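Local coordinates for hypoxanthine-guanine phosphoribosyltransferase (Leishmania tarentolae, PDB 1PZM), which probably converts guanine to GMP and hypoxanthine to IMP in purine salvage, transferring the phosphoribosyl group from 5-phosphoribosyl pyrophosphate with the help of magnesium, at residues Ser130-Gln135 with Arg161-Leu166; Thr151-Asp156 with Val165-Pro170; Arg176-Gly181 with Cys197-Glu202. One frame throughout, in Å; residues are numbered along the deposited sequence. Where two conformers were deposited one is given.

Contact 1: residues Ser130-Gln135 with Arg161-Leu166; sequences SAITLQ and RKVDVL. With 5GP (guanosine-5'-monophosphate), chain C.
Ser-130 O takes two backbone N-H groups from the loop 161-166. The bond from Lys-162 N is nearly straight (3.0 Å, 171° at the hydrogen). It lies in the carbonyl plane, on a lone pair of Ser-130 O. The second, from Val-163 N, is weak at 3.4 Å. Ser-130 OG is held above its own backbone (chi1 66°). It accepts from Ile-132 N at 3.1 Å and closes an ST turn. Ser-130 N donates to O2P of GMP, and Ala-131 N donates to O1P over 2.8 Å. Thr-133 OG1 and Thr-133 N both reach O3P.

Away from these bonds, Ala-131 CB sits 3.5 Å from Arg-161 CD. The guanidinium of Arg-161 runs on to a salt bridge with Asp-156. Val-165 CG2 touches both Ala-131 CB and Leu-134 CD2. Val-163 meets Gln-135 at about a right angle, with Val-163 CG2 3.7 Å from Gln-135 NE2. At the surface, Ile-132 CD1 touches Lys-162 CD.

Ala-131 is the N-cap of helix 132-142. A phosphate gripped by a turn and the start of a helix is the 5'-phosphate site of the PRPP motif in type I phosphoribosyltransferases.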
loop_
_atom_site.group_PDB
_atom_site.type_symbol
_atom_site.label_atom_id
_atom_site.label_comp_id
_atom_site.label_asym_id
_atom_site.label_seq_id
_atom_site.Cartn_x
_atom_site.Cartn_y
_atom_site.Cartn_z
ATOM N N SER A 130 4.291 -15.922 -15.772
ATOM C CA SER A 130 5.020 -16.065 -17.042
ATOM C C SER A 130 6.230 -15.141 -17.069
ATOM O O SER A 130 7.144 -15.360 -17.857
ATOM C CB SER A 130 4.118 -15.693 -18.244
ATOM O OG SER A 130 3.811 -14.279 -18.179
ATOM N N ALA A 131 6.191 -14.092 -16.250
ATOM C CA ALA A 131 7.226 -13.043 -16.227
ATOM C C ALA A 131 7.152 -12.053 -17.423
ATOM O O ALA A 131 8.005 -11.168 -17.553
ATOM C CB ALA A 131 8.677 -13.679 -16.117
ATOM N N ILE A 132 6.138 -12.166 -18.280
ATOM C CA ILE A 132 6.035 -11.199 -19.362
ATOM C C ILE A 132 5.881 -9.785 -18.778
ATOM O O ILE A 132 6.553 -8.843 -19.204
ATOM C CB ILE A 132 4.904 -11.625 -20.343
ATOM C CG1 ILE A 132 5.363 -12.898 -21.081
ATOM C CG2 ILE A 132 4.511 -10.492 -21.383
ATOM C CD1 ILE A 132 4.290 -13.628 -21.779
ATOM N N THR A 133 5.055 -9.651 -17.754
ATOM C CA THR A 133 4.823 -8.354 -17.132
ATOM C C THR A 133 6.109 -7.742 -16.546
ATOM O O THR A 133 6.461 -6.585 -16.809
ATOM C CB THR A 133 3.793 -8.554 -15.984
ATOM O OG1 THR A 133 2.573 -9.065 -16.551
ATOM C CG2 THR A 133 3.430 -7.218 -15.322
ATOM N N LEU A 134 6.788 -8.528 -15.733
ATOM C CA LEU A 134 8.017 -8.098 -15.107
ATOM C C LEU A 134 9.047 -7.749 -16.161
ATOM O O LEU A 134 9.735 -6.739 -16.008
ATOM C CB LEU A 134 8.564 -9.192 -14.208
ATOM C CG LEU A 134 9.831 -8.839 -13.402
ATOM C CD1 LEU A 134 9.672 -7.504 -12.514
ATOM C CD2 LEU A 134 10.176 -9.994 -12.530
ATOM N N GLN A 135 9.160 -8.567 -17.219
ATOM C CA GLN A 135 10.169 -8.325 -18.241
ATOM C C GLN A 135 9.967 -6.934 -18.842
ATOM O O GLN A 135 10.930 -6.184 -19.058
ATOM C CB GLN A 135 10.126 -9.400 -19.347
ATOM C CG GLN A 135 11.110 -9.158 -20.539
ATOM C CD GLN A 135 10.991 -10.190 -21.642
ATOM O OE1 GLN A 135 11.980 -10.867 -21.990
ATOM N NE2 GLN A 135 9.798 -10.322 -22.202
ATOM N N ARG A 161 7.118 -19.950 -16.385
ATOM C CA ARG A 161 7.877 -18.981 -17.190
ATOM C C ARG A 161 7.575 -19.086 -18.680
ATOM O O ARG A 161 7.604 -20.186 -19.206
ATOM C CB ARG A 161 9.398 -19.144 -16.968
ATOM C CG ARG A 161 9.977 -18.530 -15.653
ATOM C CD ARG A 161 9.556 -17.011 -15.445
ATOM N NE ARG A 161 10.232 -16.473 -14.265
ATOM C CZ ARG A 161 9.732 -16.439 -13.058
ATOM N NH1 ARG A 161 8.483 -16.802 -12.843
ATOM N NH2 ARG A 161 10.486 -15.996 -12.069
ATOM N N LYS A 162 7.331 -17.956 -19.348
ATOM C CA LYS A 162 7.299 -17.917 -20.826
ATOM C C LYS A 162 8.442 -17.081 -21.371
ATOM O O LYS A 162 8.733 -17.135 -22.545
ATOM C CB LYS A 162 5.990 -17.346 -21.355
ATOM C CG LYS A 162 4.784 -18.260 -21.255
ATOM C CD LYS A 162 3.552 -17.604 -21.898
ATOM C CE LYS A 162 2.280 -18.128 -21.258
ATOM N NZ LYS A 162 1.142 -17.179 -21.380
ATOM N N VAL A 163 9.082 -16.299 -20.506
ATOM C CA VAL A 163 10.330 -15.621 -20.878
ATOM C C VAL A 163 11.361 -15.755 -19.737
ATOM O O VAL A 163 11.014 -16.218 -18.647
ATOM C CB VAL A 163 10.106 -14.143 -21.255
ATOM C CG1 VAL A 163 9.300 -14.035 -22.545
ATOM C CG2 VAL A 163 9.432 -13.338 -20.053
ATOM N N ASP A 164 12.586 -15.311 -19.988
ATOM C CA ASP A 164 13.704 -15.514 -19.086
ATOM C C ASP A 164 14.102 -14.220 -18.382
ATOM O O ASP A 164 14.594 -13.282 -19.038
ATOM C CB ASP A 164 14.879 -16.073 -19.879
ATOM C CG ASP A 164 14.977 -17.562 -19.753
ATOM O OD1 ASP A 164 14.802 -18.041 -18.601
ATOM O OD2 ASP A 164 15.224 -18.314 -20.725
ATOM N N VAL A 165 13.815 -14.129 -17.084
ATOM C CA VAL A 165 14.169 -12.924 -16.316
ATOM C C VAL A 165 14.932 -13.196 -15.024
ATOM O O VAL A 165 14.708 -14.224 -14.319
ATOM C CB VAL A 165 12.947 -11.961 -15.935
ATOM C CG1 VAL A 165 12.136 -11.558 -17.148
ATOM C CG2 VAL A 165 12.064 -12.549 -14.813
ATOM N N LEU A 166 15.795 -12.228 -14.694
ATOM C CA LEU A 166 16.461 -12.187 -13.379
ATOM C C LEU A 166 15.524 -11.757 -12.254
ATOM O O LEU A 166 15.146 -10.535 -12.187
ATOM C CB LEU A 166 17.712 -11.280 -13.434
ATOM C CG LEU A 166 18.549 -11.229 -12.127
ATOM C CD1 LEU A 166 19.283 -12.568 -11.879
ATOM C CD2 LEU A 166 19.545 -10.000 -12.081
HETATM P P 5GP C . 2.781 -12.734 -15.555
HETATM O O1P 5GP C . 3.987 -13.113 -14.768
HETATM O O2P 5GP C . 2.309 -13.828 -16.444
HETATM O O3P 5GP C . 3.220 -11.621 -16.433
HETATM O "O5'" 5GP C . 1.631 -12.253 -14.544
HETATM C "C5'" 5GP C . 0.388 -11.691 -14.988
HETATM C "C4'" 5GP C . -0.381 -10.960 -13.847
HETATM O "O4'" 5GP C . -1.140 -11.841 -13.006
HETATM C "C3'" 5GP C . 0.490 -10.148 -12.892
HETATM O "O3'" 5GP C . -0.137 -8.916 -12.527
HETATM C "C2'" 5GP C . 0.586 -11.079 -11.693
HETATM O "O2'" 5GP C . 0.928 -10.357 -10.545
HETATM C "C1'" 5GP C . -0.785 -11.771 -11.636
HETATM N N9 5GP C . -0.716 -13.165 -11.105
HETATM C C8 5GP C . -0.116 -14.319 -11.645
HETATM N N7 5GP C . -0.421 -15.425 -10.835
HETATM C C5 5GP C . -1.405 -14.963 -9.989
HETATM C C6 5GP C . -2.100 -15.589 -8.946
HETATM O O6 5GP C . -1.845 -16.791 -8.623
HETATM N N1 5GP C . -3.059 -14.870 -8.233
HETATM C C2 5GP C . -3.330 -13.545 -8.578
HETATM N N2 5GP C . -4.261 -12.838 -7.942
HETATM N N3 5GP C . -2.638 -12.931 -9.584
HETATM C C4 5GP C . -1.686 -13.652 -10.282
#

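Contact 2: residues Thr151-Asp156 with Val165-Pro170; sequences TVVLLD and VLVDYP
The ring of Tyr-169 has Thr-151 O at its edge, near the ring plane, with Tyr-169 CD2 3.7 Å from that oxygen. Cys-40, Ile-44 and Tyr-48 of helix 30-48 also pack on this side chain, as does Met-122. Its hydroxyl bonds to Asp-47. The Asp-168 carboxylate is turned back toward Thr-151. Asp-168 OD2 accepts from Thr-151 N at 2.8 Å through its anti lone pair. Asp-156 OD1 comes within 3.9 Å of Pro-170 CB. Asp-156 OD2 is salt-bridged to Arg-161.

The backbones pair in parallel. Tyr-169 N donates to Thr-151 O at 2.8 Å, nearly along the C=O axis. Val-153 N donates to Tyr-169 O at 3.0 Å, from above the carbonyl plane. Thr-151 OG1 is placed between its own N and carbonyl carbon (chi1 54°), and there it accepts from Asp-168 N at 3.1 Å. Val-152 CG2 packs on Tyr-169 CB. On the opposite face of the sheet, Val-153 CG2 meets Val-167 CG1 at 3.8 Å.

Thr-151 and Asp-168 thus exchange bonds in both directions: the aspartate side chain accepts from the threonine backbone, and the threonine side chain accepts from the aspartate backbone. The reciprocal pair sits just where strand 169-173 begins and is consistent with holding its register. Pro-170 has no N-H to give and offers Val-153 O a CA-H contact. Val-153 is backbone-bonded to Val-171, the next residue.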
loop_
_atom_site.group_PDB
_atom_site.type_symbol
_atom_site.label_atom_id
_atom_site.label_comp_id
_atom_site.label_asym_id
_atom_site.label_seq_id
_atom_site.Cartn_x
_atom_site.Cartn_y
_atom_site.Cartn_z
ATOM N N THR A 151 15.022 -6.864 -8.483
ATOM C CA THR A 151 13.627 -7.236 -8.341
ATOM C C THR A 151 13.420 -8.064 -7.121
ATOM O O THR A 151 14.184 -9.052 -6.874
ATOM C CB THR A 151 13.148 -8.047 -9.562
ATOM O OG1 THR A 151 14.055 -9.185 -9.770
ATOM C CG2 THR A 151 13.269 -7.235 -10.825
ATOM N N VAL A 152 12.361 -7.738 -6.386
ATOM C CA VAL A 152 11.959 -8.592 -5.272
ATOM C C VAL A 152 10.505 -9.042 -5.515
ATOM O O VAL A 152 9.640 -8.217 -5.905
ATOM C CB VAL A 152 12.119 -7.860 -3.903
ATOM C CG1 VAL A 152 11.325 -6.496 -3.880
ATOM C CG2 VAL A 152 11.690 -8.768 -2.731
ATOM N N VAL A 153 10.225 -10.328 -5.293
ATOM C CA VAL A 153 8.903 -10.891 -5.603
ATOM C C VAL A 153 8.480 -11.742 -4.410
ATOM O O VAL A 153 9.272 -12.621 -3.982
ATOM C CB VAL A 153 9.028 -11.842 -6.904
ATOM C CG1 VAL A 153 7.713 -12.589 -7.205
ATOM C CG2 VAL A 153 9.445 -11.030 -8.159
ATOM N N LEU A 154 7.242 -11.602 -3.937
ATOM C CA LEU A 154 6.859 -12.401 -2.747
ATOM C C LEU A 154 6.689 -13.852 -3.148
ATOM O O LEU A 154 7.256 -14.767 -2.513
ATOM C CB LEU A 154 5.572 -11.856 -2.042
ATOM C CG LEU A 154 5.063 -12.647 -0.821
ATOM C CD1 LEU A 154 6.123 -12.796 0.301
ATOM C CD2 LEU A 154 3.743 -11.998 -0.291
ATOM N N LEU A 155 5.938 -14.060 -4.242
ATOM C CA LEU A 155 5.598 -15.403 -4.684
ATOM C C LEU A 155 6.111 -15.589 -6.083
ATOM O O LEU A 155 5.652 -14.962 -7.025
ATOM C CB LEU A 155 4.082 -15.614 -4.663
ATOM C CG LEU A 155 3.384 -15.464 -3.328
ATOM C CD1 LEU A 155 1.911 -15.736 -3.573
ATOM C CD2 LEU A 155 4.004 -16.499 -2.329
ATOM N N ASP A 156 7.065 -16.498 -6.247
ATOM C CA ASP A 156 7.588 -16.779 -7.600
ATOM C C ASP A 156 7.014 -18.097 -8.042
ATOM O O ASP A 156 7.165 -19.110 -7.316
ATOM C CB ASP A 156 9.133 -16.853 -7.538
ATOM C CG ASP A 156 9.773 -16.698 -8.896
ATOM O OD1 ASP A 156 10.979 -17.027 -9.037
ATOM O OD2 ASP A 156 9.117 -16.232 -9.868
ATOM N N VAL A 165 13.815 -14.129 -17.084
ATOM C CA VAL A 165 14.169 -12.924 -16.316
ATOM C C VAL A 165 14.932 -13.196 -15.024
ATOM O O VAL A 165 14.708 -14.224 -14.319
ATOM C CB VAL A 165 12.947 -11.961 -15.935
ATOM C CG1 VAL A 165 12.136 -11.558 -17.148
ATOM C CG2 VAL A 165 12.064 -12.549 -14.813
ATOM N N LEU A 166 15.795 -12.228 -14.694
ATOM C CA LEU A 166 16.461 -12.187 -13.379
ATOM C C LEU A 166 15.524 -11.757 -12.254
ATOM O O LEU A 166 15.146 -10.535 -12.187
ATOM C CB LEU A 166 17.712 -11.280 -13.434
ATOM C CG LEU A 166 18.549 -11.229 -12.127
ATOM C CD1 LEU A 166 19.283 -12.568 -11.879
ATOM C CD2 LEU A 166 19.545 -10.000 -12.081
ATOM N N VAL A 167 15.118 -12.718 -11.389
ATOM C CA VAL A 167 14.462 -12.342 -10.069
ATOM C C VAL A 167 15.478 -12.403 -8.941
ATOM O O VAL A 167 15.927 -13.486 -8.539
ATOM C CB VAL A 167 13.246 -13.208 -9.644
ATOM C CG1 VAL A 167 12.793 -12.862 -8.220
ATOM C CG2 VAL A 167 12.053 -12.967 -10.548
ATOM N N ASP A 168 15.941 -11.242 -8.518
ATOM C CA ASP A 168 17.066 -11.226 -7.561
ATOM C C ASP A 168 16.619 -11.739 -6.198
ATOM O O ASP A 168 17.378 -12.463 -5.545
ATOM C CB ASP A 168 17.625 -9.825 -7.400
ATOM C CG ASP A 168 17.931 -9.201 -8.725
ATOM O OD1 ASP A 168 18.981 -9.561 -9.287
ATOM O OD2 ASP A 168 17.166 -8.419 -9.299
ATOM N N TYR A 169 15.396 -11.361 -5.780
ATOM C CA TYR A 169 14.928 -11.787 -4.436
ATOM C C TYR A 169 13.546 -12.462 -4.468
ATOM O O TYR A 169 12.539 -11.844 -4.140
ATOM C CB TYR A 169 14.948 -10.608 -3.454
ATOM C CG TYR A 169 16.309 -9.938 -3.326
ATOM C CD1 TYR A 169 17.271 -10.399 -2.399
ATOM C CD2 TYR A 169 16.604 -8.793 -4.075
ATOM C CE1 TYR A 169 18.502 -9.787 -2.301
ATOM C CE2 TYR A 169 17.818 -8.158 -3.969
ATOM C CZ TYR A 169 18.760 -8.647 -3.084
ATOM O OH TYR A 169 19.959 -7.994 -2.964
ATOM N N PRO A 170 13.484 -13.741 -4.806
ATOM C CA PRO A 170 12.201 -14.418 -4.828
ATOM C C PRO A 170 12.011 -14.950 -3.400
ATOM O O PRO A 170 12.697 -15.916 -2.994
ATOM C CB PRO A 170 12.434 -15.567 -5.784
ATOM C CG PRO A 170 13.956 -15.876 -5.732
ATOM C CD PRO A 170 14.604 -14.659 -5.089
#

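Contact 3: residues Arg176-Gly181 with Cys197-Glu202; sequences RAFVIG and CVLKKE. Unlike the reference sequence in segment 176-181: Arg-176 (reference His). With 5GP (guanosine-5'-monophosphate), chain C.
Ile-180 and Leu-199 form the apolar centre, their side chains crossing at about a right angle. Ile-180 CG2 lies 4.0 Å from Leu-199 CB, and the tips Ile-180 CD1 and Leu-199 CD1 meet as well. Ile-180 CG1 points to the Cys-197 side, 4.1 Å from Cys-197 CB. The other face of the sheet carries Val-179 and Val-198, in looser touch. Ala-177 CB closes on Val-198 CG1 there.

Phe-178 stands beside this packing, with Phe-178 CD1 4.2 Å from Leu-199 CD2. Its CG is anti to the backbone N (chi1 -171°), which carries the ring over the guanine. Atom N1 of GMP sits 3.5 Å above the plane of the Phe-178 ring, over its centre.

The backbones are antiparallel. Ile-180 and Cys-197 are a hydrogen-bonded pair: Ile-180 N gives to Cys-197 O and Cys-197 N gives to Ile-180 O, each at 2.9 Å. Beyond them, Leu-199 N reaches Phe-178 O at 3.2 Å. Val-179 and Val-198 are the non-hydrogen-bonded pair. Here the N and O of Val-179 face away from strand 196-199, toward the base. Val-179 N donates to O6 of GMP (2.8 Å), and Val-179 O accepts from N1 (2.6 Å) and, weakly, from N2. These bonds are consistent with selection of 6-oxopurines.

Strand 196-199 is the middle one of a three-stranded antiparallel sheet, the hood of the type I fold. Strand 23-28 flanks it on its far side, where the backbones of Val-198 and Arg-25 are hydrogen-bonded, and Leu-27 packs against both Val-179 and Val-198.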
loop_
_atom_site.group_PDB
_atom_site.type_symbol
_atom_site.label_atom_id
_atom_site.label_comp_id
_atom_site.label_asym_id
_atom_site.label_seq_id
_atom_site.Cartn_x
_atom_site.Cartn_y
_atom_site.Cartn_z
ATOM N N ARG A 176 2.501 -23.930 -9.500
ATOM C CA ARG A 176 1.434 -23.214 -10.166
ATOM C C ARG A 176 0.130 -23.387 -9.383
ATOM O O ARG A 176 -0.201 -24.473 -8.855
ATOM C CB ARG A 176 1.354 -23.598 -11.624
ATOM C CG ARG A 176 2.401 -22.818 -12.420
ATOM C CD ARG A 176 2.070 -22.599 -13.874
ATOM N NE ARG A 176 1.302 -21.365 -14.075
ATOM C CZ ARG A 176 0.481 -21.167 -15.112
ATOM N NH1 ARG A 176 0.338 -22.119 -16.028
ATOM N NH2 ARG A 176 -0.189 -20.023 -15.251
ATOM N N ALA A 177 -0.539 -22.287 -9.196
ATOM C CA ALA A 177 -1.810 -22.344 -8.552
ATOM C C ALA A 177 -2.309 -20.908 -8.545
ATOM O O ALA A 177 -1.527 -19.949 -8.529
ATOM C CB ALA A 177 -1.650 -22.872 -7.126
ATOM N N PHE A 178 -3.603 -20.717 -8.555
ATOM C CA PHE A 178 -4.024 -19.334 -8.516
ATOM C C PHE A 178 -4.186 -18.890 -7.057
ATOM O O PHE A 178 -4.972 -19.466 -6.321
ATOM C CB PHE A 178 -5.280 -19.144 -9.320
ATOM C CG PHE A 178 -5.650 -17.705 -9.489
ATOM C CD1 PHE A 178 -6.382 -17.045 -8.511
ATOM C CD2 PHE A 178 -5.243 -17.009 -10.603
ATOM C CE1 PHE A 178 -6.743 -15.711 -8.678
ATOM C CE2 PHE A 178 -5.588 -15.690 -10.775
ATOM C CZ PHE A 178 -6.339 -15.035 -9.798
ATOM N N VAL A 179 -3.424 -17.892 -6.621
ATOM C CA VAL A 179 -3.584 -17.468 -5.248
ATOM C C VAL A 179 -4.309 -16.127 -5.077
ATOM O O VAL A 179 -4.332 -15.324 -6.029
ATOM C CB VAL A 179 -2.275 -17.471 -4.478
ATOM C CG1 VAL A 179 -1.501 -18.891 -4.633
ATOM C CG2 VAL A 179 -1.432 -16.261 -4.828
ATOM N N ILE A 180 -4.871 -15.919 -3.862
ATOM C CA ILE A 180 -5.571 -14.697 -3.479
ATOM C C ILE A 180 -5.054 -14.338 -2.072
ATOM O O ILE A 180 -4.385 -15.169 -1.427
ATOM C CB ILE A 180 -7.117 -14.929 -3.453
ATOM C CG1 ILE A 180 -7.439 -16.014 -2.386
ATOM C CG2 ILE A 180 -7.651 -15.325 -4.894
ATOM C CD1 ILE A 180 -8.889 -16.159 -2.011
ATOM N N GLY A 181 -5.354 -13.115 -1.618
ATOM C CA GLY A 181 -4.988 -12.699 -0.268
ATOM C C GLY A 181 -3.717 -11.878 -0.217
ATOM O O GLY A 181 -2.994 -11.882 -1.179
ATOM N N CYS A 197 -3.985 -17.587 0.148
ATOM C CA CYS A 197 -4.778 -18.799 -0.022
ATOM C C CYS A 197 -4.845 -19.264 -1.474
ATOM O O CYS A 197 -4.678 -18.462 -2.384
ATOM C CB CYS A 197 -6.184 -18.601 0.509
ATOM S SG CYS A 197 -6.273 -18.053 2.250
ATOM N N VAL A 198 -5.076 -20.554 -1.684
ATOM C CA VAL A 198 -5.339 -21.058 -3.027
ATOM C C VAL A 198 -6.842 -21.041 -3.232
ATOM O O VAL A 198 -7.578 -21.603 -2.431
ATOM C CB VAL A 198 -4.785 -22.480 -3.207
ATOM C CG1 VAL A 198 -5.037 -22.983 -4.661
ATOM C CG2 VAL A 198 -3.345 -22.467 -2.914
ATOM N N LEU A 199 -7.289 -20.365 -4.292
ATOM C CA LEU A 199 -8.721 -20.081 -4.529
ATOM C C LEU A 199 -9.512 -21.383 -4.801
ATOM O O LEU A 199 -9.089 -22.218 -5.640
ATOM C CB LEU A 199 -8.870 -19.082 -5.700
ATOM C CG LEU A 199 -10.300 -18.694 -6.094
ATOM C CD1 LEU A 199 -10.997 -17.785 -5.051
ATOM C CD2 LEU A 199 -10.328 -18.042 -7.456
ATOM N N LYS A 200 -10.650 -21.559 -4.102
ATOM C CA LYS A 200 -11.536 -22.728 -4.334
ATOM C C LYS A 200 -11.920 -22.880 -5.833
ATOM O O LYS A 200 -12.493 -21.939 -6.417
ATOM C CB LYS A 200 -12.819 -22.641 -3.481
ATOM C CG LYS A 200 -12.835 -23.454 -2.187
ATOM C CD LYS A 200 -14.139 -23.198 -1.427
ATOM C CE LYS A 200 -14.074 -23.533 0.070
ATOM N NZ LYS A 200 -15.379 -23.184 0.765
ATOM N N LYS A 201 -11.614 -24.052 -6.418
ATOM C CA LYS A 201 -11.882 -24.428 -7.827
ATOM C C LYS A 201 -12.962 -23.739 -8.717
ATOM O O LYS A 201 -12.948 -23.933 -9.941
ATOM N N GLU A 202 -13.884 -22.964 -8.130
ATOM C CA GLU A 202 -14.926 -22.239 -8.880
ATOM C C GLU A 202 -14.732 -20.714 -8.848
ATOM O O GLU A 202 -14.987 -20.055 -7.827
HETATM P P 5GP C . 2.781 -12.734 -15.555
HETATM O O1P 5GP C . 3.987 -13.113 -14.768
HETATM O O2P 5GP C . 2.309 -13.828 -16.444
HETATM O O3P 5GP C . 3.220 -11.621 -16.433
HETATM O "O5'" 5GP C . 1.631 -12.253 -14.544
HETATM C "C5'" 5GP C . 0.388 -11.691 -14.988
HETATM C "C4'" 5GP C . -0.381 -10.960 -13.847
HETATM O "O4'" 5GP C . -1.140 -11.841 -13.006
HETATM C "C3'" 5GP C . 0.490 -10.148 -12.892
HETATM O "O3'" 5GP C . -0.137 -8.916 -12.527
HETATM C "C2'" 5GP C . 0.586 -11.079 -11.693
HETATM O "O2'" 5GP C . 0.928 -10.357 -10.545
HETATM C "C1'" 5GP C . -0.785 -11.771 -11.636
HETATM N N9 5GP C . -0.716 -13.165 -11.105
HETATM C C8 5GP C . -0.116 -14.319 -11.645
HETATM N N7 5GP C . -0.421 -15.425 -10.835
HETATM C C5 5GP C . -1.405 -14.963 -9.989
HETATM C C6 5GP C . -2.100 -15.589 -8.946
HETATM O O6 5GP C . -1.845 -16.791 -8.623
HETATM N N1 5GP C . -3.059 -14.870 -8.233
HETATM C C2 5GP C . -3.330 -13.545 -8.578
HETATM N N2 5GP C . -4.261 -12.838 -7.942
HETATM N N3 5GP C . -2.638 -12.931 -9.584
HETATM C C4 5GP C . -1.686 -13.652 -10.282
#

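How the contacts relate
Contact 2 lies nearest the middle of the chain, in the main parallel sheet, and most of its touching residues are buried. Contacts 1 and 3 sit farther out, mix buried residues with exposed ones, and flank GMP from two ends without touching each other. Contact 1 offers N-H and hydroxyl donors to the phosphate. Contact 3 offers a ring face and backbone bonds to the base. Contacts 1 and 2 share Val-165 and Leu-166. Leu-134 of the first packs on Thr-151 and Val-167 of the second, and a buried acid of contact 2 meets the arginine of contact 1. Contact 3 belongs to the separate antiparallel sheet, and meets contact 2 where Leu-155 packs on Val-179.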